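Local structure of HD domain-containing protein (Aquifex aeolicus, 2HEK) at residues R32-L37 with L255-V260; V197-G202 with Y326-E331; V13-A18 with G57-T62. The protein is of uncharacterised function but binds GDP and a zinc ion, and may act as a dGTPase of the HD-domain type. All coordinates share one frame; numbering follows the deposited sequence.

Contact 1: R32-L37 with L255-V260; sequences RYVKQL and LNDAFV. With GDP (guanosine-5'-diphosphate), chain H.
The N-terminal turn of helix 257-266 receives the loop 32-37 through Asp257, which pairs with the two residues flanking Val34. Asp257 N donates to Tyr33 O (3.1 Å), and its carboxylate oxygen OD2 accepts from Lys35 N at 2.8 Å in a straight bond, on the syn side but 26° out of the carboxylate plane. With CG anti to the carbonyl carbon (chi1 -64°), the carboxylate lies beside the residue's own backbone N, and one side chain can thus reach past Tyr33 O to the Lys35 amide. The lysine chain bends at its last torsion and brings NZ back to 3.8 Å from Asp257 OD2, a long salt bridge; two waters also link NZ to that oxygen, and a third joins OD1 to Lys35 O. Asn256 is the N-cap: its OD1 accepts from Phe259 N (2.9 Å), while its CB rests 3.9 Å from Tyr33 CB.

Arg32 turns from the helix toward GDP and reads the guanine edge, NH1 donating to O6 (3.0 Å) and NH2 to N7 (3.2 Å), with N7 in the guanidinium plane. Tyr33 OH is hydrogen-bonded to Tyr41 OH of the second subunit. Behind the loop, Val34 pairs by backbone with Arg51 of helix 51-69, and Gln36 packs on that helix and on helix 160-173.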
loop_
_atom_site.group_PDB
_atom_site.type_symbol
_atom_site.label_atom_id
_atom_site.label_comp_id
_atom_site.label_asym_id
_atom_site.label_seq_id
_atom_site.Cartn_x
_atom_site.Cartn_y
_atom_site.Cartn_z
ATOM N N ARG A 32 -16.304 -3.392 -22.712
ATOM C CA ARG A 32 -14.818 -3.291 -22.824
ATOM C C ARG A 32 -14.426 -2.109 -23.694
ATOM O O ARG A 32 -13.285 -1.744 -23.701
ATOM C CB ARG A 32 -14.231 -4.516 -23.540
ATOM C CG ARG A 32 -14.000 -5.684 -22.680
ATOM C CD ARG A 32 -13.248 -6.763 -23.346
ATOM N NE ARG A 32 -12.348 -7.276 -22.327
ATOM C CZ ARG A 32 -12.315 -8.521 -21.929
ATOM N NH1 ARG A 32 -13.091 -9.420 -22.524
ATOM N NH2 ARG A 32 -11.476 -8.860 -20.967
ATOM N N TYR A 33 -15.356 -1.550 -24.465
ATOM C CA TYR A 33 -15.024 -0.491 -25.450
ATOM C C TYR A 33 -15.650 0.867 -25.072
ATOM O O TYR A 33 -15.794 1.783 -25.902
ATOM C CB TYR A 33 -15.331 -0.986 -26.890
ATOM C CG TYR A 33 -14.644 -2.335 -27.106
ATOM C CD1 TYR A 33 -13.252 -2.403 -27.290
ATOM C CD2 TYR A 33 -15.354 -3.527 -27.035
ATOM C CE1 TYR A 33 -12.581 -3.621 -27.436
ATOM C CE2 TYR A 33 -14.678 -4.789 -27.162
ATOM C CZ TYR A 33 -13.287 -4.810 -27.365
ATOM O OH TYR A 33 -12.575 -6.014 -27.470
ATOM N N VAL A 34 -15.972 0.990 -23.785
ATOM C CA VAL A 34 -16.559 2.211 -23.218
ATOM C C VAL A 34 -15.784 2.524 -21.932
ATOM O O VAL A 34 -15.952 1.825 -20.935
ATOM C CB VAL A 34 -18.070 2.010 -22.831
ATOM C CG1 VAL A 34 -18.653 3.281 -22.166
ATOM C CG2 VAL A 34 -18.960 1.589 -24.044
ATOM N N LYS A 35 -14.962 3.569 -21.946
ATOM C CA LYS A 35 -14.255 4.017 -20.750
ATOM C C LYS A 35 -15.229 4.473 -19.689
ATOM O O LYS A 35 -16.202 5.187 -19.985
ATOM C CB LYS A 35 -13.284 5.162 -21.080
ATOM C CG LYS A 35 -12.024 4.684 -21.840
ATOM C CD LYS A 35 -10.983 5.810 -21.966
ATOM C CE LYS A 35 -10.043 5.608 -23.175
ATOM N NZ LYS A 35 -10.829 5.595 -24.484
ATOM N N GLN A 36 -14.959 4.054 -18.457
ATOM C CA GLN A 36 -15.761 4.373 -17.305
ATOM C C GLN A 36 -15.938 5.879 -17.192
ATOM O O GLN A 36 -17.051 6.359 -16.926
ATOM C CB GLN A 36 -15.093 3.805 -16.046
ATOM C CG GLN A 36 -15.810 4.136 -14.732
ATOM C CD GLN A 36 -17.074 3.291 -14.530
ATOM O OE1 GLN A 36 -17.307 2.303 -15.241
ATOM N NE2 GLN A 36 -17.909 3.696 -13.576
ATOM N N LEU A 37 -14.861 6.630 -17.432
ATOM C CA LEU A 37 -14.875 8.074 -17.218
ATOM C C LEU A 37 -14.840 8.917 -18.499
ATOM O O LEU A 37 -14.537 10.095 -18.437
ATOM C CB LEU A 37 -13.725 8.487 -16.273
ATOM C CG LEU A 37 -13.734 7.957 -14.838
ATOM C CD1 LEU A 37 -12.523 8.504 -14.033
ATOM C CD2 LEU A 37 -15.006 8.361 -14.102
ATOM N N LEU A 255 -22.881 1.801 -30.531
ATOM C CA LEU A 255 -22.294 2.989 -29.950
ATOM C C LEU A 255 -21.242 2.593 -28.910
ATOM O O LEU A 255 -21.587 2.146 -27.809
ATOM C CB LEU A 255 -23.364 3.834 -29.265
ATOM C CG LEU A 255 -24.381 4.583 -30.117
ATOM C CD1 LEU A 255 -25.437 5.153 -29.193
ATOM C CD2 LEU A 255 -23.710 5.704 -30.928
ATOM N N ASN A 256 -19.971 2.732 -29.282
ATOM C CA ASN A 256 -18.856 2.659 -28.328
ATOM C C ASN A 256 -17.958 3.911 -28.480
ATOM O O ASN A 256 -18.245 4.775 -29.329
ATOM C CB ASN A 256 -18.096 1.321 -28.435
ATOM C CG ASN A 256 -17.428 1.111 -29.800
ATOM O OD1 ASN A 256 -16.942 2.043 -30.439
ATOM N ND2 ASN A 256 -17.391 -0.131 -30.237
ATOM N N ASP A 257 -16.905 4.041 -27.665
ATOM C CA ASP A 257 -16.129 5.280 -27.671
ATOM C C ASP A 257 -15.490 5.460 -29.046
ATOM O O ASP A 257 -15.534 6.554 -29.587
ATOM C CB ASP A 257 -14.978 5.282 -26.659
ATOM C CG ASP A 257 -15.437 5.206 -25.213
ATOM O OD1 ASP A 257 -16.637 5.339 -24.915
ATOM O OD2 ASP A 257 -14.549 5.012 -24.362
ATOM N N ALA A 258 -14.855 4.402 -29.564
ATOM C CA ALA A 258 -14.169 4.466 -30.872
ATOM C C ALA A 258 -15.103 4.858 -32.018
ATOM O O ALA A 258 -14.693 5.592 -32.903
ATOM C CB ALA A 258 -13.434 3.153 -31.206
ATOM N N PHE A 259 -16.329 4.350 -32.007
ATOM C CA PHE A 259 -17.332 4.733 -33.010
ATOM C C PHE A 259 -17.581 6.248 -32.997
ATOM O O PHE A 259 -17.496 6.914 -34.038
ATOM C CB PHE A 259 -18.649 3.997 -32.776
ATOM C CG PHE A 259 -19.735 4.398 -33.737
ATOM C CD1 PHE A 259 -19.920 3.701 -34.927
ATOM C CD2 PHE A 259 -20.580 5.474 -33.455
ATOM C CE1 PHE A 259 -20.918 4.073 -35.820
ATOM C CE2 PHE A 259 -21.588 5.850 -34.360
ATOM C CZ PHE A 259 -21.750 5.146 -35.535
ATOM N N VAL A 260 -17.901 6.795 -31.826
ATOM C CA VAL A 260 -18.070 8.247 -31.688
ATOM C C VAL A 260 -16.830 9.006 -32.138
ATOM O O VAL A 260 -16.941 9.909 -32.953
ATOM C CB VAL A 260 -18.447 8.638 -30.257
ATOM C CG1 VAL A 260 -18.564 10.155 -30.122
ATOM C CG2 VAL A 260 -19.732 7.950 -29.873
HETATM P PB GDP H . -8.786 -21.175 -20.651
HETATM O O1B GDP H . -7.321 -21.034 -20.276
HETATM O O2B GDP H . -9.095 -22.643 -20.887
HETATM O O3B GDP H . -9.652 -20.679 -19.506
HETATM O O3A GDP H . -9.094 -20.337 -22.013
HETATM P PA GDP H . -9.774 -18.863 -22.014
HETATM O O1A GDP H . -11.135 -18.882 -21.344
HETATM O O2A GDP H . -9.893 -18.279 -23.404
HETATM O "O5'" GDP H . -8.718 -18.006 -21.145
HETATM C "C5'" GDP H . -8.930 -16.636 -20.833
HETATM C "C4'" GDP H . -8.728 -16.459 -19.337
HETATM O "O4'" GDP H . -8.612 -15.061 -19.090
HETATM C "C3'" GDP H . -9.912 -16.973 -18.515
HETATM O "O3'" GDP H . -9.573 -18.128 -17.733
HETATM C "C2'" GDP H . -10.320 -15.804 -17.631
HETATM O "O2'" GDP H . -9.816 -15.994 -16.308
HETATM C "C1'" GDP H . -9.656 -14.573 -18.244
HETATM N N9 GDP H . -10.601 -13.713 -19.027
HETATM C C8 GDP H . -10.463 -12.380 -19.205
HETATM N N7 GDP H . -11.467 -11.846 -19.953
HETATM C C5 GDP H . -12.294 -12.860 -20.273
HETATM C C6 GDP H . -13.554 -13.016 -21.039
HETATM O O6 GDP H . -14.093 -12.049 -21.590
HETATM N N1 GDP H . -14.094 -14.239 -21.132
HETATM C C2 GDP H . -13.543 -15.336 -20.567
HETATM N N2 GDP H . -14.148 -16.541 -20.708
HETATM N N3 GDP H . -12.388 -15.275 -19.853
HETATM C C4 GDP H . -11.724 -14.091 -19.669
HETATM O O HOH W 1 -13.735 1.927 -28.175
HETATM O O HOH W 2 -16.969 6.321 -22.402
HETATM O O HOH W 3 -13.075 7.491 -23.969
HETATM O O HOH W 4 -12.325 3.207 -25.411
#

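Contact 2: V197-G202 with Y326-E331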
loop_
_atom_site.group_PDB
_atom_site.type_symbol
_atom_site.label_atom_id
_atom_site.label_comp_id
_atom_site.label_asym_id
_atom_site.label_seq_id
_atom_site.Cartn_x
_atom_site.Cartn_y
_atom_site.Cartn_z
ATOM N N VAL A 197 -28.278 -0.523 6.755
ATOM C CA VAL A 197 -27.875 0.547 7.688
ATOM C C VAL A 197 -26.431 0.294 8.120
ATOM O O VAL A 197 -25.905 -0.770 7.830
ATOM C CB VAL A 197 -28.822 0.605 8.962
ATOM C CG1 VAL A 197 -30.280 0.800 8.549
ATOM C CG2 VAL A 197 -28.704 -0.645 9.803
ATOM N N VAL A 198 -25.813 1.224 8.855
ATOM C CA VAL A 198 -24.459 0.994 9.362
ATOM C C VAL A 198 -24.524 0.792 10.880
ATOM O O VAL A 198 -25.132 1.591 11.568
ATOM C CB VAL A 198 -23.511 2.204 9.056
ATOM C CG1 VAL A 198 -22.029 1.894 9.440
ATOM C CG2 VAL A 198 -23.602 2.613 7.575
ATOM N N ASP A 199 -23.938 -0.282 11.392
ATOM C CA ASP A 199 -23.765 -0.440 12.837
ATOM C C ASP A 199 -22.899 0.695 13.400
ATOM O O ASP A 199 -22.026 1.231 12.718
ATOM C CB ASP A 199 -23.102 -1.759 13.148
ATOM C CG ASP A 199 -23.188 -2.093 14.624
ATOM O OD1 ASP A 199 -24.328 -2.263 15.106
ATOM O OD2 ASP A 199 -22.144 -2.152 15.308
ATOM N N GLU A 200 -23.120 1.081 14.646
ATOM C CA GLU A 200 -22.358 2.178 15.200
ATOM C C GLU A 200 -20.860 1.898 15.207
ATOM O O GLU A 200 -20.085 2.822 15.156
ATOM C CB GLU A 200 -22.840 2.537 16.605
ATOM C CG GLU A 200 -22.575 4.000 16.933
ATOM C CD GLU A 200 -23.112 4.420 18.283
ATOM O OE1 GLU A 200 -23.752 3.591 18.979
ATOM O OE2 GLU A 200 -22.882 5.591 18.645
ATOM N N SER A 201 -20.442 0.633 15.250
ATOM C CA SER A 201 -19.016 0.291 15.174
ATOM C C SER A 201 -18.405 0.672 13.808
ATOM O O SER A 201 -17.182 0.615 13.619
ATOM C CB SER A 201 -18.809 -1.196 15.439
ATOM O OG SER A 201 -19.463 -1.988 14.448
ATOM N N GLY A 202 -19.260 1.041 12.860
ATOM C CA GLY A 202 -18.799 1.471 11.556
ATOM C C GLY A 202 -18.939 2.952 11.293
ATOM O O GLY A 202 -18.844 3.379 10.129
ATOM N N TYR A 326 -28.874 5.727 7.786
ATOM C CA TYR A 326 -29.135 5.256 9.142
ATOM C C TYR A 326 -27.997 4.484 9.776
ATOM O O TYR A 326 -27.282 3.724 9.120
ATOM C CB TYR A 326 -30.397 4.402 9.162
ATOM C CG TYR A 326 -31.637 5.179 8.826
ATOM C CD1 TYR A 326 -32.190 5.116 7.556
ATOM C CD2 TYR A 326 -32.246 5.988 9.775
ATOM C CE1 TYR A 326 -33.323 5.831 7.239
ATOM C CE2 TYR A 326 -33.388 6.703 9.475
ATOM C CZ TYR A 326 -33.916 6.624 8.209
ATOM O OH TYR A 326 -35.053 7.338 7.903
ATOM N N VAL A 327 -27.843 4.715 11.065
ATOM C CA VAL A 327 -26.849 4.075 11.871
ATOM C C VAL A 327 -27.602 3.388 13.002
ATOM O O VAL A 327 -28.429 4.015 13.658
ATOM C CB VAL A 327 -25.844 5.104 12.439
ATOM C CG1 VAL A 327 -24.945 4.442 13.467
ATOM C CG2 VAL A 327 -24.988 5.725 11.278
ATOM N N LEU A 328 -27.323 2.106 13.218
ATOM C CA LEU A 328 -27.946 1.360 14.307
ATOM C C LEU A 328 -27.145 1.534 15.575
ATOM O O LEU A 328 -26.014 1.061 15.677
ATOM C CB LEU A 328 -28.090 -0.126 13.956
ATOM C CG LEU A 328 -28.781 -1.038 14.980
ATOM C CD1 LEU A 328 -30.277 -0.743 15.100
ATOM C CD2 LEU A 328 -28.566 -2.460 14.594
ATOM N N SER A 329 -27.748 2.234 16.531
ATOM C CA SER A 329 -27.149 2.500 17.833
ATOM C C SER A 329 -27.634 1.496 18.876
ATOM O O SER A 329 -28.502 0.666 18.592
ATOM C CB SER A 329 -27.525 3.905 18.288
ATOM O OG SER A 329 -27.017 4.155 19.590
ATOM N N SER A 330 -27.078 1.570 20.083
ATOM C CA SER A 330 -27.606 0.782 21.201
ATOM C C SER A 330 -29.029 1.244 21.581
ATOM O O SER A 330 -29.838 0.450 22.068
ATOM C CB SER A 330 -26.653 0.803 22.406
ATOM O OG SER A 330 -26.179 2.112 22.677
ATOM N N GLU A 331 -29.324 2.517 21.309
ATOM C CA GLU A 331 -30.644 3.117 21.521
ATOM C C GLU A 331 -31.574 2.948 20.311
ATOM O O GLU A 331 -32.594 3.638 20.206
ATOM C CB GLU A 331 -30.501 4.615 21.812
ATOM C CG GLU A 331 -29.357 5.007 22.743
ATOM C CD GLU A 331 -28.931 6.458 22.549
ATOM O OE1 GLU A 331 -28.363 6.776 21.473
ATOM O OE2 GLU A 331 -29.161 7.277 23.471
#
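Glu200 reaches across to the strand 326-329 with each part of its side chain in turn. CB lies 3.6 Å from Leu328 O, CG comes to 4.2 Å from Val327 CG1, and CD passes Ser329 to bring OE1 within 3.4 Å of Ser329 OG, a weak contact. CG stands anti to the backbone N (chi1 -153°) and the chain runs on extended, which carries the carboxylate over to the serine. The backbones beside it form a parallel ladder, the central pair of a mixed four-stranded sheet, in which the segments 197-199 and 326-329 lie at 37° to each other. Val198 N donates to Tyr326 O (2.9 Å), and Val198 O accepts from Leu328 N (2.8 Å); the last rung, Glu200 N to Leu328 O, is weak. Where strand 195-199 ends, Asp199 forms an Asx turn: OD2 takes Ser201 OG on its anti lone pair at 2.8 Å and Ser201 N from above the carboxylate plane. With an alanine here, both Ser201 donors would probably lose their acceptor and the turn into helix 203-221 is likely to be less firmly fixed. Val327, on the face it shares with Val198, packs against Ala336 and Leu339 of helix 336-339.

Contact 3: V13-A18 with G57-T62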
loop_
_atom_site.group_PDB
_atom_site.type_symbol
_atom_site.label_atom_id
_atom_site.label_comp_id
_atom_site.label_asym_id
_atom_site.label_seq_id
_atom_site.Cartn_x
_atom_site.Cartn_y
_atom_site.Cartn_z
ATOM N N VAL A 13 -11.375 -11.693 -9.064
ATOM C CA VAL A 13 -12.835 -11.798 -8.976
ATOM C C VAL A 13 -13.275 -13.186 -9.491
ATOM O O VAL A 13 -12.969 -13.562 -10.617
ATOM C CB VAL A 13 -13.511 -10.664 -9.766
ATOM C CG1 VAL A 13 -15.058 -10.864 -9.847
ATOM C CG2 VAL A 13 -13.112 -9.286 -9.120
ATOM N N ARG A 14 -13.964 -13.936 -8.635
ATOM C CA ARG A 14 -14.394 -15.278 -8.959
ATOM C C ARG A 14 -15.810 -15.168 -9.471
ATOM O O ARG A 14 -16.651 -14.557 -8.822
ATOM C CB ARG A 14 -14.357 -16.156 -7.704
ATOM C CG ARG A 14 -12.950 -16.565 -7.293
ATOM C CD ARG A 14 -12.945 -17.419 -6.021
ATOM N NE ARG A 14 -13.771 -18.636 -6.147
ATOM C CZ ARG A 14 -13.285 -19.865 -6.318
ATOM N NH1 ARG A 14 -11.978 -20.062 -6.395
ATOM N NH2 ARG A 14 -14.107 -20.906 -6.399
ATOM N N VAL A 15 -16.066 -15.738 -10.638
ATOM C CA VAL A 15 -17.377 -15.720 -11.254
ATOM C C VAL A 15 -17.875 -17.154 -11.557
ATOM O O VAL A 15 -17.131 -17.959 -12.124
ATOM C CB VAL A 15 -17.333 -14.924 -12.585
ATOM C CG1 VAL A 15 -18.732 -14.797 -13.194
ATOM C CG2 VAL A 15 -16.743 -13.494 -12.349
ATOM N N GLY A 16 -19.135 -17.442 -11.212
ATOM C CA GLY A 16 -19.783 -18.727 -11.489
ATOM C C GLY A 16 -20.307 -18.847 -12.907
ATOM O O GLY A 16 -20.125 -17.951 -13.725
ATOM N N GLU A 17 -20.980 -19.949 -13.215
ATOM C CA GLU A 17 -21.313 -20.214 -14.609
ATOM C C GLU A 17 -22.335 -19.246 -15.190
ATOM O O GLU A 17 -22.255 -18.894 -16.367
ATOM C CB GLU A 17 -21.804 -21.654 -14.791
ATOM C CG GLU A 17 -22.432 -21.941 -16.166
ATOM C CD GLU A 17 -21.433 -22.067 -17.336
ATOM O OE1 GLU A 17 -20.765 -21.059 -17.715
ATOM O OE2 GLU A 17 -21.357 -23.183 -17.908
ATOM N N ALA A 18 -23.324 -18.837 -14.397
ATOM C CA ALA A 18 -24.328 -17.926 -14.957
ATOM C C ALA A 18 -23.672 -16.596 -15.347
ATOM O O ALA A 18 -23.900 -16.064 -16.443
ATOM C CB ALA A 18 -25.512 -17.717 -13.983
ATOM N N GLY A 57 -16.321 -5.793 -11.005
ATOM C CA GLY A 57 -16.096 -5.280 -9.646
ATOM C C GLY A 57 -17.397 -5.112 -8.886
ATOM O O GLY A 57 -17.485 -5.448 -7.703
ATOM N N VAL A 58 -18.428 -4.593 -9.554
ATOM C CA VAL A 58 -19.767 -4.489 -8.895
ATOM C C VAL A 58 -20.314 -5.878 -8.480
ATOM O O VAL A 58 -20.775 -6.085 -7.340
ATOM C CB VAL A 58 -20.771 -3.730 -9.775
ATOM C CG1 VAL A 58 -22.153 -3.682 -9.083
ATOM C CG2 VAL A 58 -20.289 -2.292 -10.035
ATOM N N TYR A 59 -20.238 -6.835 -9.407
ATOM C CA TYR A 59 -20.566 -8.229 -9.109
ATOM C C TYR A 59 -19.798 -8.711 -7.856
ATOM O O TYR A 59 -20.383 -9.289 -6.969
ATOM C CB TYR A 59 -20.228 -9.098 -10.304
ATOM C CG TYR A 59 -20.313 -10.600 -10.109
ATOM C CD1 TYR A 59 -19.230 -11.337 -9.582
ATOM C CD2 TYR A 59 -21.466 -11.302 -10.514
ATOM C CE1 TYR A 59 -19.323 -12.765 -9.414
ATOM C CE2 TYR A 59 -21.560 -12.700 -10.374
ATOM C CZ TYR A 59 -20.491 -13.425 -9.831
ATOM O OH TYR A 59 -20.624 -14.800 -9.697
ATOM N N HIS A 60 -18.494 -8.471 -7.791
ATOM C CA HIS A 60 -17.673 -8.919 -6.655
ATOM C C HIS A 60 -18.036 -8.210 -5.337
ATOM O O HIS A 60 -18.176 -8.856 -4.267
ATOM C CB HIS A 60 -16.195 -8.655 -7.009
ATOM C CG HIS A 60 -15.262 -8.900 -5.874
ATOM N ND1 HIS A 60 -14.907 -10.166 -5.469
ATOM C CD2 HIS A 60 -14.616 -8.040 -5.048
ATOM C CE1 HIS A 60 -14.079 -10.077 -4.437
ATOM N NE2 HIS A 60 -13.881 -8.799 -4.170
ATOM N N ILE A 61 -18.212 -6.887 -5.376
ATOM C CA ILE A 61 -18.623 -6.168 -4.162
ATOM C C ILE A 61 -20.050 -6.551 -3.713
ATOM O O ILE A 61 -20.308 -6.692 -2.514
ATOM C CB ILE A 61 -18.494 -4.615 -4.315
ATOM C CG1 ILE A 61 -17.019 -4.259 -4.427
ATOM C CG2 ILE A 61 -19.092 -3.859 -3.070
ATOM C CD1 ILE A 61 -16.213 -4.543 -3.127
ATOM N N THR A 62 -20.956 -6.750 -4.677
ATOM C CA THR A 62 -22.303 -7.227 -4.356
ATOM C C THR A 62 -22.230 -8.560 -3.618
ATOM O O THR A 62 -22.932 -8.732 -2.626
ATOM C CB THR A 62 -23.175 -7.376 -5.621
ATOM O OG1 THR A 62 -23.232 -6.098 -6.288
ATOM C CG2 THR A 62 -24.600 -7.804 -5.239
HETATM O O HOH W 5 -16.346 -12.413 -6.709
#
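Tyr59 and His60, neighbours on helix 51-69 of the HD domain, pack against strand 11-16, the second strand of the N-terminal beta hairpin; its residues 13-16 run across the helical segment 57-62 almost at a right angle (87°). The two residues illustrate how one helical turn can meet a strand with rings pointed at different places. Both have CG anti to the backbone N (chi1 171° and 173°), a torsion that sends each ring out from the helix toward the hairpin.

The tyrosine ring lies edge-on to the strand backbone: Arg14 O sits in the ring plane, 3.3 Å from CE1. Val13 and Val15 approach the same ring obliquely, Val13 CG1 at 4.2 Å from CD1 and Val15 CG2 at 4.0 Å from CE1. Beyond them Gly16, just before helix 17-23, donates weakly from N to Tyr59 OH, a bond that stays doubtful.

His60 meets the strand at Val13. The valine straddles its base, CG1 and CG2 each 3.8 Å from His60 CB, and the CG2 methyl also meets the imidazole obliquely. Backbone bonds of Val13 with Phe5 and of Val15 with Lys3 tie the strand to strand 2-7, which brings Lys3 and Glu4 to the GDP pocket. Tyr10 adds a second ring against that of His60, and helix 74-82 adds Leu82 against Tyr59.

A water bridges the two segments: lying in the imidazole plane at the edge of the ring, it stands 2.9 Å from His60 ND1 and donates to Arg14 O at 3.0 Å.

How the contacts relate
From the N terminus, residues 13-18, the end of the hairpin and the start of the next helix, open contact 3, and the loop 32-37 opens contact 1 before helix 51-69 returns at 57-62 to close the short first loop. Contact 1 stays open much longer, through 217 mostly helical residues, and closes only at 255-260; meanwhile 197-202 has begun contact 2, which ends at 326-331. Contact 1 therefore crosses both others, whereas contacts 3 and 2 follow in series. Contact 3 joins the hairpin to the HD core, contact 1 joins the loop before that core to a later helix, and contact 2 joins the two halves of a distant sheet through its central strands, its centre about 41 Å from that of contact 1.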